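Side-chain contacts in NAD nucleotidase (Haemophilus influenzae, PDB 3ZTV), which degrades NAD to adenosine and nicotinamide riboside, acting as a periplasmic NAD pyrophosphatase and as a 5'-nucleotidase on NMN and AMP: residues G44-S47 against A48-K52; M186-A189 against L190-Q193; D340-I343 against A344-S348; K440-G443 against S444-K447; A453-F456 against A457-G461. All coordinates share one frame; numbering follows the deposited sequence.

Contact 1: residues G44-S47 against A48-K52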
loop_
_atom_site.group_PDB
_atom_site.type_symbol
_atom_site.label_atom_id
_atom_site.label_comp_id
_atom_site.label_asym_id
_atom_site.label_seq_id
_atom_site.Cartn_x
_atom_site.Cartn_y
_atom_site.Cartn_z
ATOM N N GLY A 44 -30.824 19.194 14.917
ATOM C CA GLY A 44 -29.409 19.447 15.058
ATOM C C GLY A 44 -29.021 20.753 15.717
ATOM O O GLY A 44 -29.772 21.322 16.516
ATOM N N GLY A 45 -27.829 21.227 15.368
ATOM C CA GLY A 45 -27.233 22.383 16.009
ATOM C C GLY A 45 -26.328 21.958 17.151
ATOM O O GLY A 45 -26.583 20.949 17.817
ATOM N N PHE A 46 -25.260 22.714 17.373
ATOM C CA PHE A 46 -24.279 22.317 18.373
ATOM C C PHE A 46 -24.730 22.521 19.816
ATOM O O PHE A 46 -24.186 21.886 20.714
ATOM C CB PHE A 46 -22.909 22.958 18.125
ATOM C CG PHE A 46 -21.784 21.955 18.097
ATOM C CD1 PHE A 46 -21.187 21.532 19.278
ATOM C CD2 PHE A 46 -21.336 21.426 16.896
ATOM C CE1 PHE A 46 -20.164 20.607 19.262
ATOM C CE2 PHE A 46 -20.307 20.490 16.880
ATOM C CZ PHE A 46 -19.721 20.088 18.064
ATOM N N SER A 47 -25.710 23.389 20.060
ATOM C CA SER A 47 -26.222 23.512 21.420
ATOM C C SER A 47 -26.875 22.198 21.850
ATOM O O SER A 47 -26.637 21.714 22.964
ATOM C CB SER A 47 -27.211 24.666 21.534
ATOM O OG SER A 47 -27.687 24.771 22.866
ATOM N N ALA A 48 -27.693 21.618 20.974
ATOM C CA ALA A 48 -28.294 20.312 21.241
ATOM C C ALA A 48 -27.229 19.221 21.368
ATOM O O ALA A 48 -27.330 18.362 22.244
ATOM C CB ALA A 48 -29.305 19.958 20.159
ATOM N N VAL A 49 -26.217 19.236 20.500
ATOM C CA VAL A 49 -25.143 18.237 20.572
ATOM C C VAL A 49 -24.489 18.257 21.950
ATOM O O VAL A 49 -24.391 17.219 22.627
ATOM C CB VAL A 49 -24.061 18.444 19.480
ATOM C CG1 VAL A 49 -22.821 17.638 19.800
ATOM C CG2 VAL A 49 -24.601 18.053 18.115
ATOM N N ASN A 50 -24.040 19.432 22.373
ATOM C CA ASN A 50 -23.334 19.518 23.642
ATOM C C ASN A 50 -24.221 19.202 24.844
ATOM O O ASN A 50 -23.782 18.533 25.783
ATOM C CB ASN A 50 -22.625 20.867 23.782
ATOM C CG ASN A 50 -21.368 20.957 22.917
ATOM O OD1 ASN A 50 -20.857 19.949 22.431
ATOM N ND2 ASN A 50 -20.868 22.171 22.728
ATOM N N ALA A 51 -25.463 19.664 24.807
ATOM C CA ALA A 51 -26.408 19.346 25.876
ATOM C C ALA A 51 -26.618 17.838 25.986
ATOM O O ALA A 51 -26.603 17.275 27.083
ATOM C CB ALA A 51 -27.740 20.055 25.645
ATOM N N LYS A 52 -26.834 17.178 24.857
ATOM C CA LYS A 52 -27.063 15.737 24.876
ATOM C C LYS A 52 -25.821 14.953 25.313
ATOM O O LYS A 52 -25.922 14.015 26.117
ATOM C CB LYS A 52 -27.587 15.242 23.520
ATOM C CG LYS A 52 -27.928 13.754 23.493
ATOM C CD LYS A 52 -29.404 13.478 23.718
ATOM C CE LYS A 52 -29.848 13.786 25.134
ATOM N NZ LYS A 52 -31.210 13.215 25.427
HETATM O O HOH W 1 -29.105 23.029 18.696
#
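Val49 N bonds to Gly45 O at 3.2 Å, closing the first turn of helix 46-59; Gly45, just before it, is the N-cap. Asn50 N to Phe46 O and Ala51 N to Ser47 O carry the helical pattern on. A water braces the start: it donates to Gly44 O and accepts from Ala48 N at 3.0 Å.

The main side-chain contact is between Phe46 and Asn50, one turn apart. Asn50 CG, anti to its carbonyl carbon (chi1 -75°), turns the amide back toward Phe46. The amide stands at the edge of the ring, with the two planes 76° apart. Its OD1 approaches Phe46 CE1 at 3.3 Å, and its ND2 lies 3.5 Å from Phe46 CD1. ND2 is bonded to Thr339 OG1 and Val89 O, which fixes the amide's rotation. OD1 is buried without a hydrogen-bond partner and meets the C-H edge of the ring. Val49 CG1 sits over one face of the ring, toward the rim, 4.0 Å from Phe46 CE1. Ser47 OG leaves the turn for Asp340 and Asp336 N.

Phe46 touches Val89 of helix 84-93 and Ile18 of strand 11-18, and makes an edge-to-face contact with His21. Ala48 and Val49 rest on Leu294 of strand 284-295.

Contact 2: residues M186-A189 against L190-Q193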
loop_
_atom_site.group_PDB
_atom_site.type_symbol
_atom_site.label_atom_id
_atom_site.label_comp_id
_atom_site.label_asym_id
_atom_site.label_seq_id
_atom_site.Cartn_x
_atom_site.Cartn_y
_atom_site.Cartn_z
ATOM N N MET A 186 -0.891 -0.673 12.914
ATOM C CA MET A 186 -1.086 -0.015 14.208
ATOM C C MET A 186 -1.637 -0.986 15.252
ATOM O O MET A 186 -1.138 -1.046 16.377
ATOM C CB MET A 186 -2.037 1.180 14.087
ATOM C CG MET A 186 -1.434 2.385 13.362
ATOM S SD MET A 186 0.001 3.140 14.199
ATOM C CE MET A 186 -0.741 3.609 15.759
ATOM N N ALA A 187 -2.672 -1.738 14.891
ATOM C CA ALA A 187 -3.295 -2.649 15.838
ATOM C C ALA A 187 -2.323 -3.772 16.216
ATOM O O ALA A 187 -2.259 -4.169 17.377
ATOM C CB ALA A 187 -4.597 -3.209 15.275
ATOM N N ASN A 188 -1.545 -4.250 15.243
ATOM C CA ASN A 188 -0.618 -5.355 15.500
ATOM C C ASN A 188 0.464 -4.960 16.486
ATOM O O ASN A 188 0.845 -5.748 17.359
ATOM C CB ASN A 188 -0.003 -5.870 14.196
ATOM C CG ASN A 188 0.804 -7.147 14.402
ATOM O OD1 ASN A 188 0.264 -8.164 14.847
ATOM N ND2 ASN A 188 2.102 -7.105 14.065
ATOM N N ALA A 189 0.953 -3.732 16.355
ATOM C CA ALA A 189 1.991 -3.228 17.247
ATOM C C ALA A 189 1.509 -3.058 18.682
ATOM O O ALA A 189 2.280 -3.218 19.630
ATOM C CB ALA A 189 2.551 -1.916 16.720
ATOM N N LEU A 190 0.233 -2.726 18.842
ATOM C CA LEU A 190 -0.320 -2.500 20.174
ATOM C C LEU A 190 -0.487 -3.788 20.989
ATOM O O LEU A 190 -0.526 -3.745 22.218
ATOM C CB LEU A 190 -1.649 -1.748 20.076
ATOM C CG LEU A 190 -1.504 -0.283 19.666
ATOM C CD1 LEU A 190 -2.811 0.267 19.121
ATOM C CD2 LEU A 190 -0.997 0.570 20.826
ATOM N N LYS A 191 -0.556 -4.936 20.318
ATOM C CA LYS A 191 -0.796 -6.211 20.997
ATOM C C LYS A 191 0.192 -6.533 22.122
ATOM O O LYS A 191 -0.220 -6.865 23.232
ATOM C CB LYS A 191 -0.812 -7.365 19.993
ATOM C CG LYS A 191 -1.954 -7.319 19.000
ATOM C CD LYS A 191 -1.794 -8.409 17.944
ATOM C CE LYS A 191 -1.563 -9.768 18.581
ATOM N NZ LYS A 191 -1.291 -10.823 17.563
ATOM N N GLN A 192 1.488 -6.446 21.831
ATOM C CA GLN A 192 2.520 -6.854 22.791
ATOM C C GLN A 192 2.620 -5.916 23.987
ATOM O O GLN A 192 3.364 -6.181 24.933
ATOM C CB GLN A 192 3.887 -6.988 22.114
ATOM C CG GLN A 192 4.457 -5.685 21.617
ATOM C CD GLN A 192 5.568 -5.900 20.609
ATOM O OE1 GLN A 192 5.319 -6.309 19.476
ATOM N NE2 GLN A 192 6.805 -5.626 21.018
ATOM N N GLN A 193 1.862 -4.826 23.951
ATOM C CA GLN A 193 1.800 -3.914 25.084
ATOM C C GLN A 193 0.702 -4.329 26.060
ATOM O O GLN A 193 0.414 -3.614 27.021
ATOM C CB GLN A 193 1.599 -2.480 24.604
ATOM C CG GLN A 193 2.700 -2.022 23.663
ATOM C CD GLN A 193 2.423 -0.677 23.043
ATOM O OE1 GLN A 193 2.091 0.289 23.737
ATOM N NE2 GLN A 193 2.549 -0.601 21.723
HETATM O O HOH W 2 2.629 -6.728 19.179
HETATM O O HOH W 3 1.446 -10.229 16.282
#
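Lys191 folds back along the last turn of helix 179-191 and crosses Asn188. Its CB lies 3.5 Å from Asn188 O. CG comes next, 3.6 Å from Ala187 O, so the start of the chain runs past two backbone carbonyls. CD then reaches the Asn188 amide, 3.7 Å from its OD1. A bend at chi3 (51°) turns the end of the chain so that NZ stays near this amide. The two do not bond directly. A water accepts from Lys191 NZ at 3.1 Å and donates to Asn188 OD1.

Leu190 lies against another carbonyl, with CG 3.4 Å from Met186 O. Its amide N bonds to that same O and, weakly, to Ala187 O. The bonds of Lys191 N to Ala187 O and Asn188 O are weak too. A second water takes over at the helix end: it accepts from Gln192 N at 2.9 Å and donates to both Asn188 O and Gln192 OE1. The other arm of this amide, Gln192 NE2, bonds to Tyr143 O of the second subunit. Gln193 NE2 makes a weak bond to Ala189 O at 3.4 Å.

The helix thus frays into weak, shared bonds. A water serves Asn188 O, and the Gln193 amide serves Ala189 O weakly. The Gln192 amide links this end of the helix to the dimer partner.

Contact 3: residues D340-I343 against A344-S348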
loop_
_atom_site.group_PDB
_atom_site.type_symbol
_atom_site.label_atom_id
_atom_site.label_comp_id
_atom_site.label_asym_id
_atom_site.label_seq_id
_atom_site.Cartn_x
_atom_site.Cartn_y
_atom_site.Cartn_z
ATOM N N ASP A 340 -25.072 27.913 24.006
ATOM C CA ASP A 340 -26.014 28.958 23.595
ATOM C C ASP A 340 -25.355 30.337 23.590
ATOM O O ASP A 340 -25.579 31.137 22.687
ATOM C CB ASP A 340 -27.216 29.000 24.544
ATOM C CG ASP A 340 -28.210 27.885 24.293
ATOM O OD1 ASP A 340 -28.234 27.325 23.177
ATOM O OD2 ASP A 340 -29.004 27.595 25.213
ATOM N N LYS A 341 -24.560 30.615 24.615
ATOM C CA LYS A 341 -23.849 31.891 24.713
ATOM C C LYS A 341 -22.840 32.060 23.574
ATOM O O LYS A 341 -22.749 33.131 22.960
ATOM C CB LYS A 341 -23.144 32.004 26.064
ATOM C CG LYS A 341 -24.083 32.181 27.255
ATOM C CD LYS A 341 -23.328 32.152 28.586
ATOM C CE LYS A 341 -21.895 32.640 28.439
ATOM N NZ LYS A 341 -21.811 34.042 27.960
ATOM N N LEU A 342 -22.079 31.005 23.291
ATOM C CA LEU A 342 -21.110 31.036 22.200
ATOM C C LEU A 342 -21.804 31.270 20.870
ATOM O O LEU A 342 -21.375 32.112 20.080
ATOM C CB LEU A 342 -20.294 29.740 22.144
ATOM C CG LEU A 342 -19.321 29.507 23.296
ATOM C CD1 LEU A 342 -18.774 28.080 23.280
ATOM C CD2 LEU A 342 -18.183 30.513 23.243
ATOM N N ILE A 343 -22.872 30.529 20.619
ATOM C CA ILE A 343 -23.549 30.638 19.335
ATOM C C ILE A 343 -24.205 32.014 19.141
ATOM O O ILE A 343 -24.194 32.564 18.039
ATOM C CB ILE A 343 -24.530 29.473 19.113
ATOM C CG1 ILE A 343 -23.746 28.162 18.964
ATOM C CG2 ILE A 343 -25.375 29.704 17.867
ATOM C CD1 ILE A 343 -24.626 26.922 18.919
ATOM N N ALA A 344 -24.760 32.579 20.210
ATOM C CA ALA A 344 -25.329 33.924 20.143
ATOM C C ALA A 344 -24.260 34.937 19.752
ATOM O O ALA A 344 -24.488 35.815 18.913
ATOM C CB ALA A 344 -25.955 34.301 21.482
ATOM N N LYS A 345 -23.089 34.810 20.361
ATOM C CA LYS A 345 -21.971 35.690 20.055
ATOM C C LYS A 345 -21.535 35.559 18.599
ATOM O O LYS A 345 -21.350 36.564 17.901
ATOM C CB LYS A 345 -20.789 35.407 20.987
ATOM C CG LYS A 345 -19.551 36.229 20.673
ATOM C CD LYS A 345 -18.394 35.902 21.606
ATOM C CE LYS A 345 -17.819 34.524 21.315
ATOM N NZ LYS A 345 -16.681 34.200 22.221
ATOM N N TYR A 346 -21.363 34.320 18.136
ATOM C CA TYR A 346 -20.903 34.086 16.766
ATOM C C TYR A 346 -21.957 34.449 15.728
ATOM O O TYR A 346 -21.628 34.935 14.642
ATOM C CB TYR A 346 -20.396 32.644 16.570
ATOM C CG TYR A 346 -19.046 32.403 17.194
ATOM C CD1 TYR A 346 -17.909 33.008 16.681
ATOM C CD2 TYR A 346 -18.901 31.568 18.297
ATOM C CE1 TYR A 346 -16.662 32.795 17.250
ATOM C CE2 TYR A 346 -17.661 31.353 18.872
ATOM C CZ TYR A 346 -16.548 31.969 18.344
ATOM O OH TYR A 346 -15.310 31.757 18.911
ATOM N N LYS A 347 -23.223 34.217 16.056
ATOM C CA LYS A 347 -24.308 34.578 15.157
ATOM C C LYS A 347 -24.355 36.097 14.918
ATOM O O LYS A 347 -24.503 36.548 13.782
ATOM C CB LYS A 347 -25.646 34.067 15.697
ATOM C CG LYS A 347 -26.803 34.226 14.726
ATOM C CD LYS A 347 -28.043 33.499 15.224
ATOM C CE LYS A 347 -29.142 33.487 14.170
ATOM N NZ LYS A 347 -30.295 32.645 14.591
ATOM N N SER A 348 -24.229 36.876 15.989
ATOM C CA SER A 348 -24.169 38.333 15.883
ATOM C C SER A 348 -22.952 38.788 15.071
ATOM O O SER A 348 -23.064 39.658 14.201
ATOM C CB SER A 348 -24.147 38.951 17.281
ATOM O OG SER A 348 -25.390 38.763 17.931
#
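Leu342 and Lys345 leave the helix by different first torsions and end side by side. Leu342 has CG opposite its carbonyl carbon (chi1 -69°), while Lys345 has CG opposite its backbone N (chi1 176°). A bend at chi3 of Lys345 completes the approach, and NZ comes to 4.1 Å from Leu342 CD2. The lysine ammonium comes beside a terminal methyl. The same bend lays Lys345 CE over one face of the Tyr346 ring, toward its rim, 4.0 Å above the plane.

Tyr346 also reaches back one turn. Its CD2 lies 3.1 Å from Leu342 O, obliquely placed to the ring. That oxygen already accepts Tyr346 N at 2.9 Å, so one carbonyl meets both the backbone and the ring of the same residue. Apolar contact between the Leu342 and Tyr346 side chains is loose, with CB to CD2 at 4.5 Å. Bonds of Ala344 N to Asp340 O and Lys347 N to Ile343 O complete a regular alpha-helix.

Helix 337-353 keeps one side to solvent here. On the inner side Tyr346 packs on Ala85 and Ala88 of helix 84-93, on Tyr77 of helix 76-79, and edge-to-face on Phe81. Leu342 touches Ala92 of helix 84-93. Lys347 NZ forms a salt bridge with Glu26.

Contact 4: residues K440-G443 against S444-K447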
loop_
_atom_site.group_PDB
_atom_site.type_symbol
_atom_site.label_atom_id
_atom_site.label_comp_id
_atom_site.label_asym_id
_atom_site.label_seq_id
_atom_site.Cartn_x
_atom_site.Cartn_y
_atom_site.Cartn_z
ATOM N N LYS A 440 -16.734 10.245 -13.150
ATOM C CA LYS A 440 -15.633 9.946 -14.061
ATOM C C LYS A 440 -16.264 9.250 -15.259
ATOM O O LYS A 440 -16.788 8.148 -15.125
ATOM C CB LYS A 440 -14.619 9.023 -13.382
ATOM C CG LYS A 440 -13.382 8.719 -14.216
ATOM C CD LYS A 440 -12.445 9.909 -14.284
ATOM C CE LYS A 440 -11.098 9.507 -14.866
ATOM N NZ LYS A 440 -10.194 10.674 -15.044
ATOM N N MET A 441 -16.246 9.898 -16.421
ATOM C CA MET A 441 -17.095 9.471 -17.529
ATOM C C MET A 441 -16.465 9.751 -18.888
ATOM O O MET A 441 -15.788 10.761 -19.078
ATOM C CB MET A 441 -18.466 10.156 -17.428
ATOM C CG MET A 441 -18.399 11.681 -17.422
ATOM S SD MET A 441 -19.956 12.524 -17.031
ATOM C CE MET A 441 -20.965 12.077 -18.437
ATOM N N GLU A 442 -16.701 8.844 -19.831
ATOM C CA GLU A 442 -16.156 8.974 -21.180
ATOM C C GLU A 442 -16.696 10.196 -21.921
ATOM O O GLU A 442 -17.814 10.652 -21.669
ATOM C CB GLU A 442 -16.440 7.710 -21.998
ATOM C CG GLU A 442 -15.609 6.499 -21.589
ATOM C CD GLU A 442 -16.177 5.742 -20.398
ATOM O OE1 GLU A 442 -17.195 6.182 -19.823
ATOM O OE2 GLU A 442 -15.600 4.695 -20.035
ATOM N N GLY A 443 -15.894 10.721 -22.839
ATOM C CA GLY A 443 -16.296 11.865 -23.639
ATOM C C GLY A 443 -17.609 11.668 -24.373
ATOM O O GLY A 443 -18.370 12.618 -24.554
ATOM N N SER A 444 -17.881 10.442 -24.808
ATOM C CA SER A 444 -19.134 10.156 -25.503
ATOM C C SER A 444 -20.346 10.426 -24.609
ATOM O O SER A 444 -21.394 10.873 -25.078
ATOM C CB SER A 444 -19.152 8.712 -26.007
ATOM O OG SER A 444 -19.010 7.800 -24.929
ATOM N N LEU A 445 -20.199 10.154 -23.316
ATOM C CA LEU A 445 -21.272 10.408 -22.357
ATOM C C LEU A 445 -21.406 11.892 -22.033
ATOM O O LEU A 445 -22.498 12.366 -21.719
ATOM C CB LEU A 445 -21.043 9.606 -21.076
ATOM C CG LEU A 445 -21.192 8.089 -21.208
ATOM C CD1 LEU A 445 -20.679 7.399 -19.956
ATOM C CD2 LEU A 445 -22.637 7.709 -21.486
ATOM N N VAL A 446 -20.295 12.618 -22.091
ATOM C CA VAL A 446 -20.335 14.066 -21.913
ATOM C C VAL A 446 -21.159 14.677 -23.040
ATOM O O VAL A 446 -22.025 15.516 -22.798
ATOM C CB VAL A 446 -18.931 14.697 -21.873
ATOM C CG1 VAL A 446 -19.033 16.224 -21.794
ATOM C CG2 VAL A 446 -18.134 14.147 -20.690
ATOM N N LYS A 447 -20.903 14.239 -24.270
ATOM C CA LYS A 447 -21.701 14.690 -25.406
ATOM C C LYS A 447 -23.178 14.385 -25.170
ATOM O O LYS A 447 -24.036 15.249 -25.361
ATOM C CB LYS A 447 -21.230 14.030 -26.706
ATOM C CG LYS A 447 -19.890 14.536 -27.231
ATOM C CD LYS A 447 -19.502 13.819 -28.524
ATOM C CE LYS A 447 -18.255 14.411 -29.159
ATOM N NZ LYS A 447 -17.757 13.596 -30.315
#
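Met441 reaches from the end of strand 435-442 to the first turn of helix 443-460, and meets Leu445 and Val446 in different ways. It crosses Leu445 at a slant, with its terminal CE 3.6 Å from Leu445 CB. It meets Val446 at about a right angle, and there the touching atoms are Met441 CG and Val446 CG2, 4.1 Å apart. Met441 CG sits between the backbone N and the carbonyl carbon (chi1 58°). The chain then bends at chi3, and this brings the methyl over the base of Leu445.

Glu442 and Leu445 are arranged otherwise. They run alongside each other and point the same way. The glutamate chain bends at chi2 (83°), so its carboxylate comes back beside the leucine, with OE1 3.7 Å from Leu445 CD1. Its other oxygen, OE2, makes a long, weak ion pair with Lys535.

Glu442 is the N-cap residue, and its carbonyl starts the helix. Glu442 O accepts Val446 N at 3.2 Å in the carbonyl plane, and Leu445 N more weakly. Lys447 N bonds to Gly443 O at 3.0 Å, and Lys447 NZ goes on to a salt bridge with Asp505.

This is a direct strand-to-helix turn of the C-terminal domain of the 5'-nucleotidase family. Strand 435-442 lies between strands 508-514 and 539-544 in a mixed sheet. Met441 packs also on Val511 of strand 508-514 and on Phe527 and Leu530 of helix 525-530, so it joins the first turn of the new helix to the sheet and to that helix.

Contact 5: residues A453-F456 against A457-G461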
loop_
_atom_site.group_PDB
_atom_site.type_symbol
_atom_site.label_atom_id
_atom_site.label_comp_id
_atom_site.label_asym_id
_atom_site.label_seq_id
_atom_site.Cartn_x
_atom_site.Cartn_y
_atom_site.Cartn_z
ATOM N N ALA A 453 -29.702 17.607 -22.031
ATOM C CA ALA A 453 -30.079 18.874 -21.420
ATOM C C ALA A 453 -30.722 19.822 -22.429
ATOM O O ALA A 453 -31.743 20.450 -22.135
ATOM C CB ALA A 453 -28.880 19.515 -20.755
ATOM N N MET A 454 -30.133 19.924 -23.617
ATOM C CA MET A 454 -30.702 20.756 -24.680
ATOM C C MET A 454 -32.088 20.280 -25.110
ATOM O O MET A 454 -32.988 21.095 -25.350
ATOM C CB MET A 454 -29.763 20.826 -25.890
ATOM C CG MET A 454 -28.532 21.678 -25.649
ATOM S SD MET A 454 -27.579 21.973 -27.158
ATOM C CE MET A 454 -26.866 20.346 -27.422
ATOM N N GLN A 455 -32.265 18.967 -25.208
ATOM C CA GLN A 455 -33.568 18.409 -25.570
ATOM C C GLN A 455 -34.658 18.795 -24.562
ATOM O O GLN A 455 -35.778 19.147 -24.948
ATOM C CB GLN A 455 -33.479 16.888 -25.717
ATOM C CG GLN A 455 -34.824 16.185 -25.899
ATOM C CD GLN A 455 -35.506 16.512 -27.221
ATOM O OE1 GLN A 455 -34.885 17.032 -28.148
ATOM N NE2 GLN A 455 -36.796 16.200 -27.311
ATOM N N PHE A 456 -34.337 18.726 -23.274
ATOM C CA PHE A 456 -35.289 19.100 -22.228
ATOM C C PHE A 456 -35.572 20.601 -22.290
ATOM O O PHE A 456 -36.722 21.028 -22.201
ATOM C CB PHE A 456 -34.750 18.705 -20.845
ATOM C CG PHE A 456 -35.803 18.647 -19.762
ATOM C CD1 PHE A 456 -36.627 17.541 -19.638
ATOM C CD2 PHE A 456 -35.940 19.679 -18.850
ATOM C CE1 PHE A 456 -37.583 17.477 -18.637
ATOM C CE2 PHE A 456 -36.897 19.618 -17.848
ATOM C CZ PHE A 456 -37.714 18.514 -17.745
ATOM N N ALA A 457 -34.524 21.401 -22.460
ATOM C CA ALA A 457 -34.665 22.859 -22.490
ATOM C C ALA A 457 -35.505 23.354 -23.665
ATOM O O ALA A 457 -36.264 24.312 -23.536
ATOM C CB ALA A 457 -33.290 23.528 -22.519
ATOM N N LEU A 458 -35.352 22.703 -24.812
ATOM C CA LEU A 458 -35.929 23.193 -26.058
ATOM C C LEU A 458 -37.270 22.558 -26.392
ATOM O O LEU A 458 -38.087 23.164 -27.089
ATOM C CB LEU A 458 -34.953 22.950 -27.212
ATOM C CG LEU A 458 -33.637 23.730 -27.153
ATOM C CD1 LEU A 458 -32.612 23.110 -28.087
ATOM C CD2 LEU A 458 -33.865 25.200 -27.489
ATOM N N VAL A 459 -37.504 21.345 -25.902
ATOM C CA VAL A 459 -38.693 20.598 -26.304
ATOM C C VAL A 459 -39.506 20.015 -25.151
ATOM O O VAL A 459 -40.687 20.328 -25.004
ATOM C CB VAL A 459 -38.333 19.453 -27.283
ATOM C CG1 VAL A 459 -39.587 18.680 -27.687
ATOM C CG2 VAL A 459 -37.619 20.003 -28.510
ATOM N N ASP A 460 -38.879 19.167 -24.342
ATOM C CA ASP A 460 -39.613 18.330 -23.392
ATOM C C ASP A 460 -39.952 18.987 -22.054
ATOM O O ASP A 460 -40.884 18.558 -21.372
ATOM C CB ASP A 460 -38.849 17.029 -23.139
ATOM C CG ASP A 460 -38.692 16.190 -24.391
ATOM O OD1 ASP A 460 -39.573 16.260 -25.277
ATOM O OD2 ASP A 460 -37.687 15.456 -24.485
ATOM N N GLY A 461 -39.206 20.016 -21.667
ATOM C CA GLY A 461 -39.390 20.594 -20.348
ATOM C C GLY A 461 -38.965 22.038 -20.161
ATOM O O GLY A 461 -39.139 22.871 -21.047
#
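Phe456 and Gln455 carry this contact at the C-terminal end of helix 443-460. Gly461 CA sits over the centre of one face of the Phe456 ring, 3.7 Å from the centroid and 12° off the normal, a CH-pi contact. Gly461 N also bonds to Phe456 O at 2.7 Å, on a carbonyl lone pair.

Gln455 bends at chi2 (67°) and turns its amide toward Asp460. NE2 donates to Asp460 OD2 at 3.1 Å, the partner lying near the amide plane. NE2 comes to OD2 from above the carboxylate plane, and the two flat groups are 66° apart. Val459 CB lies 3.6 Å from Gln455 NE2. Gln455 OE1 bonds to Arg486 NH1.

The backbone widens into a pi-type turn. Asp460 N to Gln455 O (3.2 Å) and Gly461 N to Phe456 O each span five residues, while Val459 N keeps the four-residue alpha spacing to Gln455 O at 3.0 Å.

The Phe456 side chain is about 5 Å from bound adenosine and about 4 Å from that of Asp522, so the helix ends next to the nucleoside pocket. The Gln455 amide links Arg486 and Asp460, two charges that would probably polarise it in the same sense and strengthen both bonds.

All five contacts are local, four at helix ends or starts and one, contact 3, along a helix. Contacts 1 and 2 are buried, contact 3 is on the surface, and contacts 4 and 5 are intermediate. Contacts 1 and 3 touch, with Ser47 OG and Asp340 OD1 2.6 Å apart. Contacts 4 and 5 share helix 443-460, at its start and its end, with centres about 19 Å apart. Contact 2 stands apart from the rest and alone meets the second subunit. Apolar packing marks contact 4, ring contacts mark 1, 3 and 5, and water bridges appear in 1 and 2.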